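Local coordinates for protein acetyl xylan esterase (Paenibacillus sp. R4, PDB 6AGQ) that is a cold-active acetyl xylan esterase of the alpha/beta hydrolase clan that probably removes acetyl groups from acetylated xylan, at residues A180-S185 against L205-F210; Q48-K53 against Y101-L106. One frame throughout, in Å; residues are numbered along the deposited sequence.

Contact 1: A180-S185 against L205-F210; sequences AVYGGS and LPVFPF
V181, G183 and S185 bond through their backbones to L205, V207 and F210, joining neighbouring parallel strands: segments 180-184 and 205-207 of strands 179-184 and 203-207 come within 4.8 Å of each other, axis to axis, 4° from parallel. With helix 186-197 between them they form a beta-alpha-beta unit, and G183 and S185 fit the GxSxG nucleophile elbow of alpha/beta hydrolases. L205 N donates to V181 O, V207 N to G183 O, and S185 N to V207 O at 2.8 Å. P206 stands between the two donors L205 and V207, so its lack of an N-H costs no bond to strand 179-184; its ring rests on L192 of helix 186-197. At S185 the chain turns sharply with a positive phi of 63°, the strained geometry expected of an elbow between strand and helix. Its OG bonds to H303 NE2, consistent with the serine-histidine pair of such esterases.

On the face shared with L205 and V207, Y182 holds CG anti to its own nitrogen (chi1 152°), which brings the ring alongside V207, both pointing the same way. The ring edge meets backbone as well as methyl: CD1 of Y182 lies 3.4 Å from O of L205, and CE1 of Y182 is 4.1 Å from CG2 of V207. The F208 ring has V207 CG1 over the centre of one face and S185 CB at its edge, 3.9 Å from F208 CD1. It also meets the ring of H303, so replacement by an alanine would probably open a gap beside S185 and leave the imidazole freer to turn. Past P209 the chain swings across toward S185, and F210 N donates to S185 O at 3.0 Å from above the carbonyl plane, while F210 CB sits 3.5 Å from S185 OG.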
loop_
_atom_site.group_PDB
_atom_site.type_symbol
_atom_site.label_atom_id
_atom_site.label_comp_id
_atom_site.label_asym_id
_atom_site.label_seq_id
_atom_site.Cartn_x
_atom_site.Cartn_y
_atom_site.Cartn_z
ATOM N N ALA A 180 -22.606 9.314 34.593
ATOM C CA ALA A 180 -22.137 9.682 33.267
ATOM C C ALA A 180 -21.905 8.427 32.441
ATOM O O ALA A 180 -21.565 7.376 33.001
ATOM C CB ALA A 180 -20.875 10.488 33.337
ATOM N N VAL A 181 -22.152 8.537 31.141
ATOM C CA VAL A 181 -21.980 7.432 30.154
ATOM C C VAL A 181 -20.938 7.880 29.136
ATOM O O VAL A 181 -20.968 9.043 28.700
ATOM C CB VAL A 181 -23.306 6.964 29.507
ATOM C CG1 VAL A 181 -24.183 6.188 30.495
ATOM C CG2 VAL A 181 -24.106 8.117 28.974
ATOM N N TYR A 182 -19.951 7.009 28.839
ATOM C CA TYR A 182 -18.746 7.378 28.072
ATOM C C TYR A 182 -18.321 6.211 27.196
ATOM O O TYR A 182 -18.536 5.072 27.538
ATOM C CB TYR A 182 -17.616 7.805 29.011
ATOM C CG TYR A 182 -16.236 7.574 28.497
ATOM C CD1 TYR A 182 -15.756 8.291 27.395
ATOM C CD2 TYR A 182 -15.403 6.631 29.071
ATOM C CE1 TYR A 182 -14.506 8.033 26.828
ATOM C CE2 TYR A 182 -14.135 6.390 28.555
ATOM C CZ TYR A 182 -13.694 7.092 27.426
ATOM O OH TYR A 182 -12.471 6.865 26.870
ATOM N N GLY A 183 -17.747 6.512 26.041
ATOM C CA GLY A 183 -17.207 5.511 25.144
ATOM C C GLY A 183 -16.756 6.072 23.836
ATOM O O GLY A 183 -17.307 7.090 23.351
ATOM N N GLY A 184 -15.758 5.419 23.273
ATOM C CA GLY A 184 -15.296 5.742 21.946
ATOM C C GLY A 184 -15.835 4.821 20.851
ATOM O O GLY A 184 -15.892 3.593 21.002
ATOM N N SER A 185 -16.199 5.436 19.738
ATOM C CA SER A 185 -16.655 4.748 18.564
ATOM C C SER A 185 -17.955 3.940 18.730
ATOM O O SER A 185 -18.961 4.538 19.018
ATOM C CB SER A 185 -15.550 3.951 17.941
ATOM O OG SER A 185 -16.046 3.610 16.633
ATOM N N LEU A 205 -20.658 11.378 27.347
ATOM C CA LEU A 205 -19.382 11.718 26.792
ATOM C C LEU A 205 -18.995 10.852 25.545
ATOM O O LEU A 205 -17.959 10.187 25.571
ATOM C CB LEU A 205 -18.313 11.614 27.866
ATOM C CG LEU A 205 -18.368 12.653 29.000
ATOM C CD1 LEU A 205 -19.185 12.150 30.164
ATOM C CD2 LEU A 205 -16.960 12.943 29.501
ATOM N N PRO A 206 -19.778 10.910 24.453
ATOM C CA PRO A 206 -19.395 10.221 23.192
ATOM C C PRO A 206 -18.064 10.680 22.529
ATOM O O PRO A 206 -17.889 11.857 22.241
ATOM C CB PRO A 206 -20.576 10.492 22.295
ATOM C CG PRO A 206 -21.106 11.789 22.762
ATOM C CD PRO A 206 -20.924 11.814 24.240
ATOM N N VAL A 207 -17.145 9.761 22.280
ATOM C CA VAL A 207 -15.978 10.066 21.447
ATOM C C VAL A 207 -16.193 9.438 20.046
ATOM O O VAL A 207 -16.439 8.229 19.916
ATOM C CB VAL A 207 -14.668 9.570 22.133
ATOM C CG1 VAL A 207 -13.461 9.719 21.236
ATOM C CG2 VAL A 207 -14.414 10.361 23.407
ATOM N N PHE A 208 -16.061 10.250 19.006
ATOM C CA PHE A 208 -16.296 9.810 17.606
ATOM C C PHE A 208 -17.299 8.683 17.404
ATOM O O PHE A 208 -16.930 7.580 16.963
ATOM C CB PHE A 208 -15.009 9.654 16.761
ATOM C CG PHE A 208 -13.874 8.917 17.396
ATOM C CD1 PHE A 208 -13.953 7.550 17.693
ATOM C CD2 PHE A 208 -12.641 9.554 17.553
ATOM C CE1 PHE A 208 -12.853 6.856 18.205
ATOM C CE2 PHE A 208 -11.531 8.874 18.044
ATOM C CZ PHE A 208 -11.634 7.524 18.376
ATOM N N PRO A 209 -18.607 8.983 17.687
ATOM C CA PRO A 209 -19.571 7.931 17.823
ATOM C C PRO A 209 -19.889 7.253 16.475
ATOM O O PRO A 209 -20.113 7.931 15.459
ATOM C CB PRO A 209 -20.783 8.617 18.423
ATOM C CG PRO A 209 -20.626 10.061 18.099
ATOM C CD PRO A 209 -19.162 10.293 18.062
ATOM N N PHE A 210 -19.836 5.921 16.525
ATOM C CA PHE A 210 -20.270 4.982 15.494
ATOM C C PHE A 210 -21.768 4.788 15.665
ATOM O O PHE A 210 -22.371 5.334 16.626
ATOM C CB PHE A 210 -19.459 3.686 15.705
ATOM C CG PHE A 210 -19.739 2.606 14.740
ATOM C CD1 PHE A 210 -19.452 2.760 13.395
ATOM C CD2 PHE A 210 -20.226 1.382 15.181
ATOM C CE1 PHE A 210 -19.694 1.732 12.487
ATOM C CE2 PHE A 210 -20.498 0.374 14.281
ATOM C CZ PHE A 210 -20.245 0.552 12.929
#

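Contact 2: Q48-K53 against Y101-L106; sequences QDYPLK and YPNELL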
loop_
_atom_site.group_PDB
_atom_site.type_symbol
_atom_site.label_atom_id
_atom_site.label_comp_id
_atom_site.label_asym_id
_atom_site.label_seq_id
_atom_site.Cartn_x
_atom_site.Cartn_y
_atom_site.Cartn_z
ATOM N N GLN A 48 -8.674 -9.968 44.634
ATOM C CA GLN A 48 -7.632 -9.970 45.671
ATOM C C GLN A 48 -6.264 -9.851 44.974
ATOM O O GLN A 48 -6.088 -10.371 43.863
ATOM C CB GLN A 48 -7.685 -11.264 46.522
ATOM C CG GLN A 48 -9.057 -11.699 47.095
ATOM C CD GLN A 48 -9.671 -10.739 48.128
ATOM O OE1 GLN A 48 -10.845 -10.418 48.029
ATOM N NE2 GLN A 48 -8.885 -10.285 49.113
ATOM N N ASP A 49 -5.307 -9.153 45.583
ATOM C CA ASP A 49 -3.934 -9.066 45.002
ATOM C C ASP A 49 -3.857 -8.491 43.569
ATOM O O ASP A 49 -3.276 -9.102 42.667
ATOM C CB ASP A 49 -3.253 -10.458 45.014
ATOM C CG ASP A 49 -1.736 -10.397 44.685
ATOM O OD1 ASP A 49 -1.035 -9.536 45.267
ATOM O OD2 ASP A 49 -1.260 -11.214 43.843
ATOM N N TYR A 50 -4.493 -7.343 43.363
ATOM C CA TYR A 50 -4.260 -6.519 42.189
ATOM C C TYR A 50 -3.203 -5.585 42.752
ATOM O O TYR A 50 -3.244 -5.290 43.962
ATOM C CB TYR A 50 -5.516 -5.726 41.750
ATOM C CG TYR A 50 -5.432 -5.166 40.364
ATOM C CD1 TYR A 50 -5.527 -6.005 39.273
ATOM C CD2 TYR A 50 -5.220 -3.818 40.126
ATOM C CE1 TYR A 50 -5.454 -5.521 37.973
ATOM C CE2 TYR A 50 -5.142 -3.303 38.798
ATOM C CZ TYR A 50 -5.253 -4.166 37.708
ATOM O OH TYR A 50 -5.185 -3.749 36.327
ATOM N N PRO A 51 -2.277 -5.090 41.907
ATOM C CA PRO A 51 -1.236 -4.173 42.452
ATOM C C PRO A 51 -1.735 -2.828 43.037
ATOM O O PRO A 51 -1.195 -2.372 44.021
ATOM C CB PRO A 51 -0.320 -3.927 41.243
ATOM C CG PRO A 51 -0.624 -5.037 40.295
ATOM C CD PRO A 51 -2.066 -5.388 40.481
ATOM N N LEU A 52 -2.741 -2.195 42.424
ATOM C CA LEU A 52 -3.387 -0.982 42.995
ATOM C C LEU A 52 -4.228 -1.340 44.221
ATOM O O LEU A 52 -5.240 -2.033 44.108
ATOM C CB LEU A 52 -4.299 -0.277 41.971
ATOM C CG LEU A 52 -3.761 0.812 41.035
ATOM C CD1 LEU A 52 -2.237 0.847 40.905
ATOM C CD2 LEU A 52 -4.393 0.656 39.657
ATOM N N LYS A 53 -3.774 -0.890 45.379
ATOM C CA LYS A 53 -4.503 -1.016 46.638
ATOM C C LYS A 53 -5.291 0.255 47.011
ATOM O O LYS A 53 -6.062 0.206 47.916
ATOM C CB LYS A 53 -3.537 -1.433 47.749
ATOM C CG LYS A 53 -4.205 -1.983 49.004
ATOM C CD LYS A 53 -3.309 -2.962 49.787
ATOM C CE LYS A 53 -3.303 -2.712 51.299
ATOM N NZ LYS A 53 -2.483 -1.508 51.618
ATOM N N TYR A 101 -9.115 -3.697 31.104
ATOM C CA TYR A 101 -8.375 -4.054 32.306
ATOM C C TYR A 101 -8.752 -3.037 33.341
ATOM O O TYR A 101 -9.012 -1.892 32.989
ATOM C CB TYR A 101 -6.838 -4.089 32.018
ATOM C CG TYR A 101 -6.453 -5.032 30.890
ATOM C CD1 TYR A 101 -6.473 -4.612 29.537
ATOM C CD2 TYR A 101 -6.074 -6.351 31.163
ATOM C CE1 TYR A 101 -6.142 -5.487 28.504
ATOM C CE2 TYR A 101 -5.729 -7.234 30.137
ATOM C CZ TYR A 101 -5.757 -6.803 28.820
ATOM O OH TYR A 101 -5.405 -7.714 27.830
ATOM N N PRO A 102 -8.785 -3.438 34.621
ATOM C CA PRO A 102 -9.258 -2.500 35.642
ATOM C C PRO A 102 -8.421 -1.226 35.825
ATOM O O PRO A 102 -8.972 -0.180 36.190
ATOM C CB PRO A 102 -9.234 -3.337 36.936
ATOM C CG PRO A 102 -9.152 -4.772 36.494
ATOM C CD PRO A 102 -8.515 -4.787 35.160
ATOM N N ASN A 103 -7.106 -1.282 35.560
ATOM C CA ASN A 103 -6.252 -0.058 35.685
ATOM C C ASN A 103 -6.710 1.121 34.789
ATOM O O ASN A 103 -6.432 2.267 35.100
ATOM C CB ASN A 103 -4.766 -0.363 35.374
ATOM C CG ASN A 103 -4.565 -0.831 33.939
ATOM O OD1 ASN A 103 -4.911 -1.934 33.612
ATOM N ND2 ASN A 103 -4.093 0.045 33.085
ATOM N N GLU A 104 -7.424 0.832 33.705
ATOM C CA GLU A 104 -8.007 1.860 32.856
ATOM C C GLU A 104 -9.183 2.596 33.459
ATOM O O GLU A 104 -9.656 3.565 32.877
ATOM C CB GLU A 104 -8.529 1.228 31.558
ATOM C CG GLU A 104 -7.506 0.490 30.700
ATOM C CD GLU A 104 -8.193 -0.147 29.498
ATOM O OE1 GLU A 104 -9.222 0.428 29.047
ATOM O OE2 GLU A 104 -7.739 -1.223 29.019
ATOM N N LEU A 105 -9.715 2.133 34.578
ATOM C CA LEU A 105 -10.750 2.852 35.296
ATOM C C LEU A 105 -10.202 3.623 36.519
ATOM O O LEU A 105 -10.940 4.347 37.174
ATOM C CB LEU A 105 -11.813 1.861 35.739
ATOM C CG LEU A 105 -12.422 1.000 34.624
ATOM C CD1 LEU A 105 -13.436 -0.014 35.161
ATOM C CD2 LEU A 105 -13.081 1.908 33.589
ATOM N N LEU A 106 -8.914 3.476 36.811
ATOM C CA LEU A 106 -8.262 4.197 37.931
ATOM C C LEU A 106 -8.463 5.730 38.010
ATOM O O LEU A 106 -8.687 6.286 39.068
ATOM C CB LEU A 106 -6.746 3.889 37.919
ATOM C CG LEU A 106 -5.869 4.783 38.793
ATOM C CD1 LEU A 106 -6.236 4.684 40.290
ATOM C CD2 LEU A 106 -4.416 4.393 38.528
#
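Y50 reaches across from the loop between strands 43-46 and 55-63 to P102 and N103, which stand in the turn leading into helix 106-110. With CG anti to the backbone nitrogen (chi1 -164°), the ring extends straight at the turn and sets its hydroxyl at the far end against it. There N103 N donates a weak, bent bond to Y50 OH at 3.2 Å, with an N-H...O angle of 134°. The side chain of N103 crosses that of Y50 at about a right angle, yet the flat groups are nearly parallel, amide and ring planes lying 16° apart. N103 CG sits between its own nitrogen and carbonyl carbon, and this keeps the amide close to the phenol, with N103 OD1 3.3 Å from Y50 OH.

P102 offers the tyrosine a rigid apolar surface: its CD is 3.7 Å from Y50 OH and its CG 4.1 Å from Y50 CE1, the approach being oblique to the ring. A proline suits this buried spot, since its ring also rests on I57 and W73 of the sheet. From Y50's own loop, P51 CD lies 3.4 Å above one face of the tyrosine ring, toward the rim. Beside this, L52 and L106 meet at about a right angle, methyl against methyl, with 3.9 Å from L52 CD2 to L106 CD2. Both leucines continue into a subunit interface: L52 packs on M314 of the second subunit, and L106 on L106 of that subunit.

A tyrosine serves well here because its ring can lie among prolines while its hydroxyl accepts the backbone N-H of N103. With the one assigned bond weak, the contact probably depends more on apolar fit than on directed polar bonding.

Contact 1 lies near the centre of the folded chain, in the core, and contact 2 about 23 Å away from it, centre to centre, on the flank where a second subunit packs. The first joins adjacent strands of the central sheet through regular backbone bonds, and its buried side chains border the probable catalytic serine. The second, toward the surface of the subunit, joins two loops mainly through side chains and includes one weak bond from a backbone N-H to a phenol oxygen. No other subunit touches contact 1, whereas the leucines of contact 2 also pack on the second subunit. They hold different elements, yet the sheet carrying contact 1 also supplies strand 55-63, against which contact 2 rests.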